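AB hydrolase-1 domain-containing protein (Streptococcus mutans, PDB 4L9A) probably acts as a carboxylesterase, a hydrolase of carboxylic esters built on the alpha/beta hydrolase fold. Local coordinates at residues 145-150 with 156-161; 58-63 with 188-193; 234-239 with 283-288; 77-82 with 86-91; 73-78 with 98-103. All blocks are in the same frame, centred on the assembly; numbering follows the deposited sequence.

Contact 1 (145-150 with 156-161); sequences TVMIYR and DLYPQL
I148 and L157 mark the closest approach of the two backbones, their CA atoms 7.9 Å apart, where the short helix 146-151 faces the turn leading into helix 159-167. The two helices follow each other, joined by a short loop, in the insertion between strands 134-141 and 235-239. This is the place where the alpha/beta hydrolase fold usually carries its lid. No hydrogen bond crosses the contact, and its centre is apolar.

M147, a selenomethionine, has CG anti to its backbone N (chi1 -172°) and bends at chi3, which brings CE to L157. The pair M147 CE to L157 CD1 is tight at 3.3 Å. I148 sends CD1 the same way. I148 CD1 lies 3.7 Å from L157 CD1, so this one methyl of L157 meets both residues. The other neighbour of I148 CD1 is the Y158 ring, met at its edge, with Y158 CE2 3.6 Å from I148 CD1. The I148 side chain and the ring cross at about a right angle.

The polar ends are tied by E246 of helix 244-248. Its carboxylate bonds Y158 OH through OE1 and T145 OG1 through OE2. F242 packs edge-to-face with the Y158 ring. T145 is the N-cap of helix 146-151: T145 OG1 accepts from I148 N at 3.0 Å, in a nearly straight bond of 168°.

Contact 2 (58-63 with 188-193); sequences NFANII and SQQFKQ
One join between the alpha/beta core and the helical insertion after strand 134-141 is made by A60 and Q190. A60 belongs to the short helix 60-63, between strands 43-47 and 71-75. Q190 lies in the first turn of helix 188-206. The CA atoms of A60 and Q190 are 7.6 Å apart, and the two segments bury little surface together.

Q190 does most of the reaching. Its chain runs extended beyond CG (chi2 -171°), which carries the amide across to the other helix. There A60 CB lies against it, 3.8 Å from Q190 NE2 and scarcely farther from CD and OE1. The same amide is fixed by D64, whose OD2 accepts from NE2 just beyond helix 60-63.

N61 crosses Q190 at a slant, its amide plane turned 50° from that of Q190. N61 OD1 and Q190 OE1 are 3.9 Å apart, and both are acceptors. A water lies between them. Its link to N61 OD1 is long at 3.3 Å, and the one to Q190 OE1 is too short to trust, so the bridge is doubtful in detail. The N61 amide has firmer partners in the backbone, with ND2 bonded to W272 O and H185 O. F186 also touches A60 and N61. At the start of the short helix, the N-cap residue F59 offers its O to two amides, I62 N at 2.9 Å and I63 N at 3.0 Å.

Contact 3 (234-239 with 283-288); sequences PSIVFS and EQLLSN
L285 meets P234 and I236 with its two methyl branches. L285 CD1 touches the proline ring, 3.6 Å from P234 CB and 3.7 Å from P234 CG. L285 CD2 lies 4.0 Å from I236 CG1, and the two side chains run past each other in opposite directions. L285 and P234 instead cross at about a right angle. With CG of L285 anti to the backbone N (chi1 179°), chi2 of 53° turns one methyl to each partner.

One shell out, I139 of strand 134-141 touches both I236 and L285 and adds to the apolar cluster. H289, just past the helix, touches P234. The strand is fixed by backbone bonds on both flanks: I236 pairs with F138 and G140, while S235 and V237 pair with K260. On the helix side, L285 O is bonded to Q258 NE2. The contact thus packs the last turn of helix 275-287, the C-terminal helix, on the core sheet of the alpha/beta hydrolase fold.

All three touching residues are buried. No hydrogen bond crosses, so helix and strand are held here by apolar fit, while the backbone bonds of P234, S235, I236 and V237 go to adjoining strands and that of L285 O to Q258.

Contact 4 (77-82 with 86-91); sequences APNSGY and SNQANV
N79 ND2 donates to two backbone oxygens, S86 O at 2.9 Å and I216 O in a neighbouring loop. The other end of the amide, N79 OD1, accepts from S86 N, also at 2.9 Å. One asparagine thus grips both the N-H and the C=O of a single residue. S86 O lies near the plane of the N79 amide. The two bonds are similarly bent, at 151° for ND2 and 153° for OD1.

N79 occupies the third position of a type II turn, A77 to S80. S80 OG donates to A77 O at 2.8 Å and braces that turn. Beside it, the P78 ring meets the Q88 amide, with P78 CB 3.4 Å from Q88 NE2 and P78 CG 3.5 Å from Q88 OE1. Q88 gets there by bending at chi2. Q88 CG lies 3.4 Å from N79 ND2. The amides of N79 and Q88 stand almost perpendicular, 86° apart.

W96 of helix 93-106 touches P78, and L205 of helix 188-206 touches N79. The segments belong to the long loop from strand 71-75 to helix 93-106. The buried N79 amide has partners at both ends, so its orientation is fixed and the loop is held folded on itself.

Contact 5 (73-78 with 98-103); sequences LTIDAP and NAILMI
I75, L73, I100 and I103 form the packed side of the contact, where strand 71-75 lies under helix 93-106 of the alpha/beta hydrolase core. The axes of segments 73-75 and 98-103 come within 10.8 Å and run nearly antiparallel, 151° apart.

I75 extends its long branch, CG1 opposite the carbonyl carbon and chi2 175°, so that CD1 passes between two helix residues. I75 CD1 lies 3.8 Å from I100 CG2, the closest pair of the cluster, and 4.1 Å from I103 CG2. I75 and I103 also reach toward each other tip to tip, with I75 CG2 4.1 Å from I103 CD1. I103 CG2 meets the strand a second time at L73 CD2, 4.0 Å away. I103 therefore faces both inward-pointing strand residues, and I100 faces I75. All four are buried, and every contact is between apolar carbons.

The outer side of the helix is looser. One residue on from I100, L101 is partly exposed. M102, a selenomethionine, is exposed to solvent, and N98 is partly so. None of these three reaches the strand.

Neighbours close the packed side. W96, earlier in the helix, also lies on I75, and F104 touches L73. I100 touches L47 of strand 43-47, while I103 touches I33 and T35 of strand 33-38. The helix is the connection of a beta-alpha-beta crossover. It leads from strand 71-75 past the intervening strand 43-47 to strand 111-117, and these three strands run parallel.

Contacts 4 and 5 are continuous: they share A77 and P78, and their centres are 12 Å apart. D76 OD2 and Y82 N, 3.0 Å apart, probably hydrogen-bond across them. Contact 2 touches both. I63 CD1 lies 3.8 Å from T74 CG2 of contact 5, and Q193 NE2 is 4.0 Å from Y82 OH of contact 4. Contact 3 reaches the same sheet as contact 5, with centres 23 Å apart. Contact 1 stands apart, its nearest atoms about 7 Å from contact 3 and about 14 Å from contact 2. Contacts 1 and 2 both involve the insertion after strand 134-141. A glycerol, probably from crystallisation, bonds N87 and N90 of contact 4.

Contact 1 (145-150 with 156-161)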
# COMPACT_ATOMS: atom_id res chain seq x y z
N THR A 145 5.71 1.53 10.20
CA THR A 145 6.72 0.84 11.00
C THR A 145 6.15 0.27 12.29
O THR A 145 5.14 0.76 12.82
CB THR A 145 7.89 1.76 11.41
OG1 THR A 145 7.37 2.87 12.17
CG2 THR A 145 8.66 2.26 10.19
N VAL A 146 6.81 -0.76 12.81
CA VAL A 146 6.42 -1.33 14.09
C VAL A 146 6.48 -0.22 15.15
O VAL A 146 5.62 -0.14 16.02
CB VAL A 146 7.35 -2.48 14.50
CG1 VAL A 146 7.08 -2.89 15.93
CG2 VAL A 146 7.16 -3.67 13.55
N MSE A 147 7.48 0.65 15.03
CA MSE A 147 7.58 1.77 15.96
C MSE A 147 6.34 2.66 15.95
O MSE A 147 5.72 2.87 16.99
CB MSE A 147 8.81 2.62 15.66
CG MSE A 147 9.08 3.69 16.72
SE MSE A 147 10.08 5.19 15.98
CE MSE A 147 8.58 6.17 15.20
N ILE A 148 5.98 3.18 14.78
CA ILE A 148 4.83 4.08 14.70
C ILE A 148 3.55 3.31 15.06
O ILE A 148 2.65 3.86 15.69
CB ILE A 148 4.71 4.77 13.32
CG1 ILE A 148 3.96 6.10 13.43
CG2 ILE A 148 4.04 3.85 12.29
CD1 ILE A 148 4.71 7.16 14.19
N TYR A 149 3.49 2.04 14.69
CA TYR A 149 2.31 1.24 14.98
C TYR A 149 2.12 1.04 16.48
O TYR A 149 1.00 1.19 16.98
CB TYR A 149 2.37 -0.13 14.28
CG TYR A 149 1.16 -0.97 14.58
CD1 TYR A 149 -0.00 -0.82 13.83
CD2 TYR A 149 1.15 -1.88 15.63
CE1 TYR A 149 -1.12 -1.57 14.11
CE2 TYR A 149 0.04 -2.63 15.91
CZ TYR A 149 -1.10 -2.47 15.15
OH TYR A 149 -2.21 -3.23 15.43
N ARG A 150 3.19 0.71 17.19
CA ARG A 150 3.15 0.56 18.64
C ARG A 150 2.72 1.83 19.36
O ARG A 150 2.05 1.78 20.39
CB ARG A 150 4.51 0.12 19.20
CG ARG A 150 4.82 -1.35 19.03
CD ARG A 150 6.16 -1.73 19.65
NE ARG A 150 6.49 -3.11 19.35
CZ ARG A 150 7.71 -3.54 19.01
NH1 ARG A 150 7.91 -4.82 18.75
NH2 ARG A 150 8.71 -2.67 18.92
N ASP A 156 1.34 11.69 19.43
CA ASP A 156 2.24 12.62 20.12
C ASP A 156 3.71 12.24 19.93
O ASP A 156 4.60 13.07 20.16
CB ASP A 156 1.91 12.77 21.61
CG ASP A 156 0.65 13.57 21.86
OD1 ASP A 156 -0.23 13.55 20.98
OD2 ASP A 156 0.53 14.21 22.93
N LEU A 157 3.98 11.00 19.53
CA LEU A 157 5.34 10.58 19.19
C LEU A 157 5.96 11.64 18.30
O LEU A 157 7.07 12.13 18.55
CB LEU A 157 5.33 9.24 18.45
CG LEU A 157 6.57 8.34 18.50
CD1 LEU A 157 6.45 7.25 17.44
CD2 LEU A 157 7.87 9.12 18.31
N TYR A 158 5.24 11.98 17.23
CA TYR A 158 5.59 13.08 16.36
C TYR A 158 4.63 14.21 16.64
O TYR A 158 3.43 14.07 16.41
CB TYR A 158 5.45 12.67 14.89
CG TYR A 158 6.54 11.75 14.40
CD1 TYR A 158 7.85 12.21 14.24
CD2 TYR A 158 6.27 10.43 14.06
CE1 TYR A 158 8.85 11.38 13.78
CE2 TYR A 158 7.26 9.59 13.60
CZ TYR A 158 8.54 10.06 13.46
OH TYR A 158 9.53 9.23 12.99
N PRO A 159 5.13 15.33 17.18
CA PRO A 159 4.18 16.41 17.45
C PRO A 159 3.48 16.87 16.17
O PRO A 159 2.33 17.28 16.23
CB PRO A 159 5.05 17.52 18.08
CG PRO A 159 6.47 17.18 17.68
CD PRO A 159 6.51 15.68 17.57
N GLN A 160 4.15 16.78 15.02
CA GLN A 160 3.52 17.25 13.79
C GLN A 160 2.31 16.39 13.36
O GLN A 160 1.33 16.92 12.85
CB GLN A 160 4.53 17.47 12.64
CG GLN A 160 5.62 16.42 12.45
CD GLN A 160 6.64 16.37 13.58
OE1 GLN A 160 6.43 15.68 14.57
NE2 GLN A 160 7.74 17.10 13.44
N LEU A 161 2.37 15.09 13.61
CA LEU A 161 1.23 14.24 13.30
C LEU A 161 0.10 14.47 14.30
O LEU A 161 -1.08 14.46 13.94
CB LEU A 161 1.64 12.77 13.29
CG LEU A 161 2.64 12.39 12.20
CD1 LEU A 161 3.07 10.94 12.36
CD2 LEU A 161 2.04 12.64 10.80

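Contact 2 (58-63 with 188-193)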
# COMPACT_ATOMS: atom_id res chain seq x y z
N ASN A 58 -6.01 4.48 -6.43
CA ASN A 58 -5.13 5.04 -5.41
C ASN A 58 -3.73 5.30 -5.98
O ASN A 58 -3.13 6.35 -5.73
CB ASN A 58 -5.07 4.06 -4.22
CG ASN A 58 -4.40 4.64 -2.98
OD1 ASN A 58 -4.28 5.86 -2.83
ND2 ASN A 58 -3.96 3.77 -2.07
N PHE A 59 -3.24 4.37 -6.80
CA PHE A 59 -1.88 4.42 -7.33
C PHE A 59 -1.81 4.86 -8.80
O PHE A 59 -0.80 4.63 -9.46
CB PHE A 59 -1.21 3.06 -7.16
CG PHE A 59 -0.76 2.78 -5.75
CD1 PHE A 59 0.47 3.27 -5.30
CD2 PHE A 59 -1.54 2.03 -4.88
CE1 PHE A 59 0.90 3.03 -3.99
CE2 PHE A 59 -1.12 1.78 -3.57
CZ PHE A 59 0.10 2.28 -3.13
N ALA A 60 -2.87 5.50 -9.29
CA ALA A 60 -2.96 5.85 -10.71
C ALA A 60 -1.76 6.63 -11.23
O ALA A 60 -1.26 6.38 -12.34
CB ALA A 60 -4.26 6.61 -10.99
N ASN A 61 -1.29 7.59 -10.43
CA ASN A 61 -0.16 8.43 -10.82
C ASN A 61 1.17 7.68 -10.94
O ASN A 61 2.10 8.16 -11.59
CB ASN A 61 -0.01 9.62 -9.86
CG ASN A 61 -1.13 10.65 -10.02
OD1 ASN A 61 -1.83 10.67 -11.04
ND2 ASN A 61 -1.28 11.51 -9.02
N ILE A 62 1.28 6.52 -10.31
CA ILE A 62 2.46 5.68 -10.52
C ILE A 62 2.23 4.71 -11.69
O ILE A 62 3.07 4.58 -12.60
CB ILE A 62 2.86 4.91 -9.25
CG1 ILE A 62 3.33 5.89 -8.16
CG2 ILE A 62 3.97 3.91 -9.58
CD1 ILE A 62 3.60 5.25 -6.79
N ILE A 63 1.09 4.03 -11.66
CA ILE A 63 0.72 3.07 -12.71
C ILE A 63 0.81 3.69 -14.09
O ILE A 63 1.46 3.15 -14.98
CB ILE A 63 -0.68 2.46 -12.44
CG1 ILE A 63 -0.61 1.57 -11.19
CG2 ILE A 63 -1.15 1.61 -13.64
CD1 ILE A 63 -1.95 1.31 -10.53
N SER A 188 -9.16 15.75 -12.99
CA SER A 188 -10.54 15.74 -12.57
C SER A 188 -11.14 14.35 -12.77
O SER A 188 -11.93 13.87 -11.94
CB SER A 188 -11.35 16.79 -13.35
OG SER A 188 -11.10 16.67 -14.74
N GLN A 189 -10.73 13.68 -13.84
CA GLN A 189 -11.27 12.36 -14.15
C GLN A 189 -10.82 11.29 -13.16
O GLN A 189 -11.62 10.48 -12.71
CB GLN A 189 -10.89 11.93 -15.56
CG GLN A 189 -11.38 10.52 -15.92
CD GLN A 189 -11.43 10.29 -17.43
OE1 GLN A 189 -11.26 11.23 -18.21
NE2 GLN A 189 -11.68 9.05 -17.84
N GLN A 190 -9.53 11.28 -12.83
CA GLN A 190 -9.00 10.29 -11.91
C GLN A 190 -9.39 10.62 -10.48
O GLN A 190 -9.53 9.73 -9.64
CB GLN A 190 -7.49 10.11 -12.11
CG GLN A 190 -7.18 9.52 -13.50
CD GLN A 190 -5.74 9.11 -13.72
OE1 GLN A 190 -4.80 9.87 -13.41
NE2 GLN A 190 -5.55 7.90 -14.27
N PHE A 191 -9.59 11.90 -10.22
CA PHE A 191 -10.20 12.33 -8.96
C PHE A 191 -11.60 11.74 -8.78
O PHE A 191 -11.86 11.06 -7.79
CB PHE A 191 -10.26 13.85 -8.93
CG PHE A 191 -11.02 14.41 -7.76
CD1 PHE A 191 -12.30 14.91 -7.93
CD2 PHE A 191 -10.44 14.47 -6.50
CE1 PHE A 191 -13.00 15.45 -6.86
CE2 PHE A 191 -11.14 15.00 -5.42
CZ PHE A 191 -12.41 15.49 -5.60
N LYS A 192 -12.49 11.99 -9.73
CA LYS A 192 -13.85 11.47 -9.60
C LYS A 192 -13.86 9.94 -9.52
O LYS A 192 -14.65 9.35 -8.78
CB LYS A 192 -14.76 11.98 -10.72
CG LYS A 192 -15.25 13.41 -10.51
CD LYS A 192 -16.26 13.83 -11.59
CE LYS A 192 -16.63 15.31 -11.49
NZ LYS A 192 -17.53 15.60 -10.34
N GLN A 193 -12.98 9.30 -10.27
CA GLN A 193 -12.91 7.84 -10.26
C GLN A 193 -12.44 7.37 -8.88
O GLN A 193 -13.06 6.51 -8.25
CB GLN A 193 -12.00 7.32 -11.39
CG GLN A 193 -12.15 5.82 -11.68
CD GLN A 193 -13.56 5.45 -12.16
OE1 GLN A 193 -14.17 6.15 -12.97
NE2 GLN A 193 -14.09 4.32 -11.66
O HOH W 1 -4.54 12.00 -12.26

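Contact 3 (234-239 with 283-288)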
# COMPACT_ATOMS: atom_id res chain seq x y z
N PRO A 234 16.63 -4.86 -2.79
CA PRO A 234 16.74 -3.41 -2.66
C PRO A 234 15.43 -2.79 -2.20
O PRO A 234 14.34 -3.25 -2.59
CB PRO A 234 17.09 -2.93 -4.07
CG PRO A 234 17.05 -4.13 -4.96
CD PRO A 234 16.52 -5.29 -4.19
N SER A 235 15.54 -1.76 -1.38
CA SER A 235 14.39 -1.07 -0.82
C SER A 235 14.51 0.41 -1.10
O SER A 235 15.52 1.03 -0.76
CB SER A 235 14.33 -1.30 0.69
OG SER A 235 13.21 -0.67 1.27
N ILE A 236 13.49 1.00 -1.71
CA ILE A 236 13.45 2.45 -1.86
C ILE A 236 12.29 2.97 -1.03
O ILE A 236 11.12 2.69 -1.33
CB ILE A 236 13.28 2.90 -3.32
CG1 ILE A 236 14.25 2.18 -4.26
CG2 ILE A 236 13.48 4.41 -3.42
CD1 ILE A 236 15.67 2.59 -4.08
N VAL A 237 12.60 3.71 0.03
CA VAL A 237 11.57 4.23 0.92
C VAL A 237 11.48 5.75 0.78
O VAL A 237 12.51 6.44 0.75
CB VAL A 237 11.84 3.82 2.39
CG1 VAL A 237 10.90 4.55 3.37
CG2 VAL A 237 11.71 2.32 2.54
N PHE A 238 10.26 6.26 0.65
CA PHE A 238 9.99 7.69 0.58
C PHE A 238 9.21 8.09 1.82
O PHE A 238 8.23 7.43 2.19
CB PHE A 238 9.13 8.04 -0.65
CG PHE A 238 9.82 7.79 -1.96
CD1 PHE A 238 9.91 6.50 -2.48
CD2 PHE A 238 10.37 8.84 -2.68
CE1 PHE A 238 10.55 6.26 -3.70
CE2 PHE A 238 11.00 8.61 -3.90
CZ PHE A 238 11.10 7.32 -4.40
N SER A 239 9.60 9.20 2.42
CA SER A 239 8.96 9.67 3.63
C SER A 239 9.16 11.17 3.78
O SER A 239 10.14 11.73 3.29
CB SER A 239 9.57 8.96 4.84
OG SER A 239 9.37 9.70 6.03
N GLU A 283 13.08 3.75 -12.05
CA GLU A 283 13.79 3.53 -13.30
C GLU A 283 15.25 3.22 -13.03
O GLU A 283 15.83 2.33 -13.64
CB GLU A 283 13.65 4.75 -14.21
CG GLU A 283 12.31 4.84 -14.92
CD GLU A 283 11.98 6.25 -15.35
OE1 GLU A 283 12.82 7.15 -15.18
OE2 GLU A 283 10.86 6.46 -15.88
N GLN A 284 15.84 3.97 -12.10
CA GLN A 284 17.24 3.78 -11.73
C GLN A 284 17.45 2.40 -11.11
O GLN A 284 18.44 1.73 -11.38
CB GLN A 284 17.68 4.88 -10.78
CG GLN A 284 18.99 4.60 -10.06
CD GLN A 284 19.40 5.73 -9.14
OE1 GLN A 284 18.57 6.31 -8.44
NE2 GLN A 284 20.69 6.06 -9.14
N LEU A 285 16.51 1.99 -10.26
CA LEU A 285 16.60 0.69 -9.61
C LEU A 285 16.60 -0.43 -10.65
O LEU A 285 17.45 -1.33 -10.61
CB LEU A 285 15.44 0.50 -8.62
CG LEU A 285 15.37 -0.84 -7.88
CD1 LEU A 285 16.69 -1.13 -7.18
CD2 LEU A 285 14.24 -0.83 -6.87
N LEU A 286 15.67 -0.35 -11.59
CA LEU A 286 15.52 -1.38 -12.61
C LEU A 286 16.71 -1.43 -13.58
O LEU A 286 17.10 -2.50 -14.04
CB LEU A 286 14.22 -1.18 -13.39
CG LEU A 286 12.97 -1.28 -12.53
CD1 LEU A 286 11.73 -1.16 -13.40
CD2 LEU A 286 12.98 -2.60 -11.78
N SER A 287 17.27 -0.27 -13.89
CA SER A 287 18.36 -0.21 -14.85
C SER A 287 19.64 -0.84 -14.30
O SER A 287 20.50 -1.29 -15.06
CB SER A 287 18.62 1.23 -15.29
OG SER A 287 19.07 2.00 -14.20
N ASN A 288 19.75 -0.89 -12.97
CA ASN A 288 20.98 -1.37 -12.32
C ASN A 288 20.84 -2.66 -11.51
O ASN A 288 21.72 -3.00 -10.72
CB ASN A 288 21.57 -0.27 -11.43
CG ASN A 288 21.94 0.97 -12.22
OD1 ASN A 288 21.46 2.07 -11.92
ND2 ASN A 288 22.80 0.80 -13.22

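Contact 4 (77-82 with 86-91)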
# COMPACT_ATOMS: atom_id res chain seq x y z
N ALA A 77 -7.84 -4.71 -0.35
CA ALA A 77 -8.07 -5.46 0.88
C ALA A 77 -9.57 -5.58 1.15
O ALA A 77 -10.37 -4.79 0.65
CB ALA A 77 -7.36 -4.77 2.08
N PRO A 78 -9.96 -6.59 1.94
CA PRO A 78 -11.37 -6.66 2.35
C PRO A 78 -11.82 -5.31 2.89
O PRO A 78 -11.01 -4.56 3.46
CB PRO A 78 -11.35 -7.71 3.47
CG PRO A 78 -10.22 -8.61 3.08
CD PRO A 78 -9.17 -7.70 2.49
N ASN A 79 -13.10 -5.00 2.73
CA ASN A 79 -13.66 -3.75 3.24
C ASN A 79 -13.03 -2.48 2.67
O ASN A 79 -13.07 -1.41 3.30
CB ASN A 79 -13.58 -3.71 4.77
CG ASN A 79 -14.38 -4.81 5.42
OD1 ASN A 79 -15.50 -5.13 4.99
ND2 ASN A 79 -13.82 -5.40 6.47
N SER A 80 -12.45 -2.59 1.48
CA SER A 80 -11.93 -1.41 0.81
C SER A 80 -12.16 -1.48 -0.68
O SER A 80 -12.23 -2.56 -1.26
CB SER A 80 -10.42 -1.28 1.07
OG SER A 80 -9.71 -2.14 0.22
N GLY A 81 -12.26 -0.31 -1.31
CA GLY A 81 -12.36 -0.27 -2.75
C GLY A 81 -13.50 -1.17 -3.23
O GLY A 81 -14.61 -1.07 -2.72
N TYR A 82 -13.22 -2.04 -4.19
CA TYR A 82 -14.29 -2.87 -4.72
C TYR A 82 -14.21 -4.31 -4.21
O TYR A 82 -14.97 -5.16 -4.67
CB TYR A 82 -14.30 -2.84 -6.26
CG TYR A 82 -14.57 -1.46 -6.83
CD1 TYR A 82 -15.87 -0.96 -6.92
CD2 TYR A 82 -13.52 -0.66 -7.28
CE1 TYR A 82 -16.11 0.30 -7.44
CE2 TYR A 82 -13.77 0.60 -7.81
CZ TYR A 82 -15.06 1.08 -7.88
OH TYR A 82 -15.29 2.34 -8.40
N SER A 86 -16.84 -7.72 4.65
CA SER A 86 -16.99 -8.90 5.49
C SER A 86 -16.31 -8.64 6.83
O SER A 86 -15.39 -7.82 6.93
CB SER A 86 -16.34 -10.12 4.82
OG SER A 86 -14.94 -9.94 4.67
N ASN A 87 -16.77 -9.32 7.87
CA ASN A 87 -16.15 -9.20 9.18
C ASN A 87 -14.71 -9.71 9.11
O ASN A 87 -14.47 -10.80 8.58
CB ASN A 87 -16.91 -10.01 10.22
CG ASN A 87 -16.56 -9.59 11.64
OD1 ASN A 87 -15.57 -8.90 11.86
ND2 ASN A 87 -17.38 -9.98 12.60
N GLN A 88 -13.76 -8.92 9.62
CA GLN A 88 -12.35 -9.30 9.65
C GLN A 88 -11.86 -9.75 11.05
O GLN A 88 -10.69 -10.07 11.23
CB GLN A 88 -11.47 -8.16 9.10
CG GLN A 88 -11.72 -7.86 7.60
CD GLN A 88 -11.26 -8.99 6.70
OE1 GLN A 88 -10.06 -9.23 6.55
NE2 GLN A 88 -12.22 -9.70 6.11
N ALA A 89 -12.78 -9.81 12.00
CA ALA A 89 -12.47 -10.24 13.37
C ALA A 89 -11.62 -11.50 13.49
O ALA A 89 -10.76 -11.57 14.37
CB ALA A 89 -13.75 -10.41 14.18
N ASN A 90 -11.86 -12.50 12.65
CA ASN A 90 -11.13 -13.76 12.75
C ASN A 90 -10.02 -13.90 11.71
O ASN A 90 -9.52 -14.99 11.48
CB ASN A 90 -12.08 -14.96 12.66
CG ASN A 90 -12.93 -15.11 13.90
OD1 ASN A 90 -12.43 -14.95 15.01
ND2 ASN A 90 -14.22 -15.40 13.72
N VAL A 91 -9.68 -12.79 11.06
CA VAL A 91 -8.65 -12.79 10.02
C VAL A 91 -7.33 -12.33 10.63
O VAL A 91 -7.31 -11.37 11.39
CB VAL A 91 -9.06 -11.88 8.83
CG1 VAL A 91 -7.99 -11.89 7.76
CG2 VAL A 91 -10.42 -12.36 8.25

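Contact 5 (73-78 with 98-103)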
# COMPACT_ATOMS: atom_id res chain seq x y z
N LEU A 73 -0.18 -5.48 -10.93
CA LEU A 73 -1.21 -6.18 -10.16
C LEU A 73 -1.60 -5.30 -9.00
O LEU A 73 -0.78 -5.03 -8.12
CB LEU A 73 -0.69 -7.53 -9.63
CG LEU A 73 -1.62 -8.30 -8.69
CD1 LEU A 73 -2.99 -8.64 -9.36
CD2 LEU A 73 -0.92 -9.58 -8.24
N THR A 74 -2.85 -4.85 -8.99
CA THR A 74 -3.34 -4.14 -7.82
C THR A 74 -4.31 -5.04 -7.07
O THR A 74 -5.05 -5.83 -7.68
CB THR A 74 -4.03 -2.82 -8.20
OG1 THR A 74 -5.27 -3.09 -8.86
CG2 THR A 74 -3.13 -1.97 -9.12
N ILE A 75 -4.30 -4.91 -5.75
CA ILE A 75 -5.12 -5.73 -4.87
C ILE A 75 -5.86 -4.87 -3.85
O ILE A 75 -5.24 -4.07 -3.13
CB ILE A 75 -4.24 -6.76 -4.12
CG1 ILE A 75 -3.49 -7.65 -5.12
CG2 ILE A 75 -5.08 -7.61 -3.17
CD1 ILE A 75 -2.50 -8.61 -4.45
N ASP A 76 -7.18 -5.02 -3.77
CA ASP A 76 -7.98 -4.33 -2.77
C ASP A 76 -8.19 -5.21 -1.53
O ASP A 76 -8.67 -6.33 -1.64
CB ASP A 76 -9.36 -3.92 -3.33
CG ASP A 76 -9.27 -2.82 -4.37
OD1 ASP A 76 -8.14 -2.52 -4.85
OD2 ASP A 76 -10.33 -2.26 -4.74
N ALA A 77 -7.84 -4.71 -0.35
CA ALA A 77 -8.07 -5.46 0.88
C ALA A 77 -9.57 -5.58 1.15
O ALA A 77 -10.37 -4.79 0.65
CB ALA A 77 -7.36 -4.77 2.08
N PRO A 78 -9.96 -6.59 1.94
CA PRO A 78 -11.37 -6.66 2.35
C PRO A 78 -11.82 -5.31 2.89
O PRO A 78 -11.01 -4.56 3.46
CB PRO A 78 -11.35 -7.71 3.47
CG PRO A 78 -10.22 -8.61 3.08
CD PRO A 78 -9.17 -7.70 2.49
N ASN A 98 -1.58 -15.15 2.99
CA ASN A 98 -1.89 -16.35 2.23
C ASN A 98 -2.84 -16.06 1.06
O ASN A 98 -2.68 -16.62 -0.02
CB ASN A 98 -2.44 -17.49 3.12
CG ASN A 98 -1.35 -18.10 4.00
OD1 ASN A 98 -0.17 -17.93 3.73
ND2 ASN A 98 -1.75 -18.81 5.05
N ALA A 99 -3.80 -15.17 1.27
CA ALA A 99 -4.72 -14.81 0.18
C ALA A 99 -3.95 -14.10 -0.94
O ALA A 99 -4.15 -14.39 -2.11
CB ALA A 99 -5.84 -13.93 0.70
N ILE A 100 -3.07 -13.18 -0.57
CA ILE A 100 -2.27 -12.48 -1.57
C ILE A 100 -1.38 -13.44 -2.36
O ILE A 100 -1.29 -13.34 -3.58
CB ILE A 100 -1.43 -11.34 -0.95
CG1 ILE A 100 -2.37 -10.27 -0.38
CG2 ILE A 100 -0.49 -10.73 -1.99
CD1 ILE A 100 -1.67 -9.19 0.45
N LEU A 101 -0.74 -14.37 -1.67
CA LEU A 101 0.08 -15.39 -2.35
C LEU A 101 -0.70 -16.28 -3.33
O LEU A 101 -0.17 -16.70 -4.35
CB LEU A 101 0.83 -16.25 -1.33
CG LEU A 101 1.89 -15.49 -0.53
CD1 LEU A 101 2.34 -16.34 0.65
CD2 LEU A 101 3.07 -15.12 -1.43
N MSE A 102 -1.95 -16.57 -2.99
CA MSE A 102 -2.83 -17.29 -3.91
C MSE A 102 -3.06 -16.45 -5.14
O MSE A 102 -3.10 -16.96 -6.27
CB MSE A 102 -4.17 -17.54 -3.25
CG MSE A 102 -4.27 -18.81 -2.47
SE MSE A 102 -6.17 -19.22 -2.35
CE MSE A 102 -6.54 -19.39 -4.26
N ILE A 103 -3.26 -15.16 -4.92
CA ILE A 103 -3.44 -14.22 -6.02
C ILE A 103 -2.17 -14.19 -6.87
O ILE A 103 -2.24 -14.19 -8.10
CB ILE A 103 -3.84 -12.82 -5.52
CG1 ILE A 103 -5.20 -12.89 -4.82
CG2 ILE A 103 -3.88 -11.83 -6.67
CD1 ILE A 103 -5.66 -11.59 -4.17